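Local coordinates for putative carbohydrate binding protein (Pseudomonas aeruginosa, PDB 3QEC), which probably binds carbohydrates, including heparin, as well as suramin, and may take part in carbohydrate transport and biofilm formation, at residues S54-K57 and A58-K62. Sequence-based numbering, arbitrary orientation.
Sequences SYMK and AYYAK
Met56, modelled as selenomethionine, reaches along helix 54-63 to Tyr59 and Tyr60, the residues three and four positions on. Its CB lies 4.1 Å from Tyr60 CE2, beside the ring of the next turn. Farther out, SE comes within 4.1 Å of Tyr59 CB. From the centroid of the Tyr59 ring SE stands 5.2 Å away and 40° off the ring normal, an oblique Met-aromatic contact. The chain bends at chi2 and again at chi3 (-76°), which turns the terminal methyl toward both tyrosines. There CE touches Tyr59 CD2 at 3.6 Å and Tyr60 CE2 at 3.7 Å, approaching the Tyr59 ring obliquely. The two rings also meet: Tyr59 CD2 lies 4.0 Å above the Tyr60 ring plane, offset toward its rim.

Beneath this cluster the Tyr60 N-H bonds to Met56 O at 2.8 Å, nearly straight at 175°, an i to i+4 helical bond linking the backbones that carry the two side chains. Ala61 N donates to Lys57 O (3.0 Å) along a more bent path, whereas the preceding bonds of Ala58 and Tyr59 to Ser54 and Tyr55 are weak.

Tyr110 of strand 107-120 touches both Met56 and Tyr60, placing this helix flank against the sheet. The chemistry therefore divides: apolar packing of selenium, methyl and rings joins the side chains, while hydrogen bonds, two of them weak, link the backbone, and another anchors the Tyr60 hydroxyl to Glu50.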
ATOM      1  N   SER A  54       6.436  13.048  -5.019  1.00 57.08           N
ATOM      2  CA  SER A  54       7.721  13.165  -4.326  1.00 57.40           C
ATOM      3  C   SER A  54       7.517  13.134  -2.784  1.00 61.53           C
ATOM      4  O   SER A  54       8.383  12.649  -2.055  1.00 62.23           O
ATOM      5  CB  SER A  54       8.452  14.430  -4.765  1.00 60.11           C
ATOM      6  OG  SER A  54       7.763  15.600  -4.359  1.00 66.03           O
ATOM      7  N   TYR A  55       6.333  13.603  -2.329  1.00 57.55           N
ATOM      8  CA  TYR A  55       5.856  13.645  -0.942  1.00 57.04           C
ATOM      9  C   TYR A  55       5.703  12.208  -0.388  1.00 58.52           C
ATOM     10  O   TYR A  55       6.327  11.882   0.622  1.00 58.21           O
ATOM     11  CB  TYR A  55       4.506  14.427  -0.879  1.00 57.04           C
ATOM     12  CG  TYR A  55       3.956  14.664   0.514  1.00 58.68           C
ATOM     13  CD1 TYR A  55       4.589  15.537   1.398  1.00 62.07           C
ATOM     14  CD2 TYR A  55       2.781  14.047   0.938  1.00 58.31           C
ATOM     15  CE1 TYR A  55       4.081  15.764   2.683  1.00 63.44           C
ATOM     16  CE2 TYR A  55       2.281  14.241   2.228  1.00 59.30           C
ATOM     17  CZ  TYR A  55       2.930  15.104   3.096  1.00 66.59           C
ATOM     18  OH  TYR A  55       2.425  15.313   4.360  1.00 65.78           O
HETATM   19  N   MSE A  56       4.909  11.345  -1.072  1.00 53.23           N
HETATM   20  CA  MSE A  56       4.679   9.959  -0.632  1.00 51.60           C
HETATM   21  C   MSE A  56       5.891   9.025  -0.916  1.00 58.69           C
HETATM   22  O   MSE A  56       6.037   8.015  -0.222  1.00 60.57           O
HETATM   23  CB  MSE A  56       3.387   9.394  -1.218  1.00 51.70           C
HETATM   24  CG  MSE A  56       2.124  10.084  -0.651  1.00 56.56           C
HETATM   25 SE   MSE A  56       2.135  10.277   1.300  0.75 63.01          SE
HETATM   26  CE  MSE A  56       1.733   8.428   1.791  1.00 58.78           C
ATOM     27  N   LYS A  57       6.779   9.379  -1.869  1.00 54.99           N
ATOM     28  CA  LYS A  57       8.013   8.623  -2.140  1.00 54.74           C
ATOM     29  C   LYS A  57       8.880   8.625  -0.877  1.00 62.07           C
ATOM     30  O   LYS A  57       9.416   7.581  -0.486  1.00 63.05           O
ATOM     31  CB  LYS A  57       8.777   9.239  -3.332  1.00 56.00           C
ATOM     32  CG  LYS A  57      10.130   8.583  -3.636  1.00 53.40           C
ATOM     33  CD  LYS A  57      10.817   9.244  -4.813  1.00 60.49           C
ATOM     34  CE  LYS A  57      12.136   8.610  -5.149  1.00 82.26           C
ATOM     35  NZ  LYS A  57      12.687   9.146  -6.429  1.00 99.19           N
ATOM     36  N   ALA A  58       8.991   9.813  -0.233  1.00 59.07           N
ATOM     37  CA  ALA A  58       9.733  10.028   1.016  1.00 58.55           C
ATOM     38  C   ALA A  58       9.081   9.242   2.178  1.00 62.85           C
ATOM     39  O   ALA A  58       9.789   8.631   2.986  1.00 63.60           O
ATOM     40  CB  ALA A  58       9.784  11.512   1.334  1.00 59.03           C
ATOM     41  N   TYR A  59       7.733   9.229   2.234  1.00 58.27           N
ATOM     42  CA  TYR A  59       6.995   8.512   3.278  1.00 58.07           C
ATOM     43  C   TYR A  59       7.185   6.990   3.133  1.00 62.13           C
ATOM     44  O   TYR A  59       7.636   6.340   4.083  1.00 62.71           O
ATOM     45  CB  TYR A  59       5.499   8.885   3.246  1.00 57.88           C
ATOM     46  CG  TYR A  59       4.703   8.248   4.363  1.00 59.74           C
ATOM     47  CD1 TYR A  59       4.606   8.858   5.614  1.00 62.40           C
ATOM     48  CD2 TYR A  59       4.073   7.016   4.184  1.00 59.96           C
ATOM     49  CE1 TYR A  59       3.879   8.269   6.653  1.00 62.37           C
ATOM     50  CE2 TYR A  59       3.371   6.404   5.225  1.00 61.27           C
ATOM     51  CZ  TYR A  59       3.255   7.045   6.448  1.00 68.80           C
ATOM     52  OH  TYR A  59       2.553   6.435   7.459  1.00 71.82           O
ATOM     53  N   TYR A  60       6.873   6.438   1.935  1.00 56.88           N
ATOM     54  CA  TYR A  60       6.958   5.005   1.656  1.00 55.84           C
ATOM     55  C   TYR A  60       8.403   4.458   1.706  1.00 60.80           C
ATOM     56  O   TYR A  60       8.582   3.272   1.997  1.00 61.01           O
ATOM     57  CB  TYR A  60       6.253   4.662   0.339  1.00 55.24           C
ATOM     58  CG  TYR A  60       4.741   4.731   0.470  1.00 56.34           C
ATOM     59  CD1 TYR A  60       4.078   4.056   1.490  1.00 58.09           C
ATOM     60  CD2 TYR A  60       3.973   5.443  -0.443  1.00 56.30           C
ATOM     61  CE1 TYR A  60       2.694   4.116   1.616  1.00 57.18           C
ATOM     62  CE2 TYR A  60       2.583   5.492  -0.339  1.00 56.50           C
ATOM     63  CZ  TYR A  60       1.949   4.829   0.696  1.00 61.42           C
ATOM     64  OH  TYR A  60       0.582   4.865   0.816  1.00 59.59           O
ATOM     65  N   ALA A  61       9.426   5.306   1.502  1.00 57.36           N
ATOM     66  CA  ALA A  61      10.814   4.867   1.644  1.00 57.59           C
ATOM     67  C   ALA A  61      11.089   4.440   3.091  1.00 64.51           C
ATOM     68  O   ALA A  61      11.713   3.403   3.313  1.00 65.55           O
ATOM     69  CB  ALA A  61      11.774   5.978   1.238  1.00 58.43           C
ATOM     70  N   LYS A  62      10.585   5.214   4.074  1.00 62.02           N
ATOM     71  CA  LYS A  62      10.814   4.900   5.480  1.00 62.95           C
ATOM     72  C   LYS A  62       9.751   3.917   6.050  1.00 67.53           C
ATOM     73  O   LYS A  62      10.121   3.120   6.909  1.00 69.07           O
ATOM     74  CB  LYS A  62      10.894   6.190   6.338  1.00 65.17           C
TER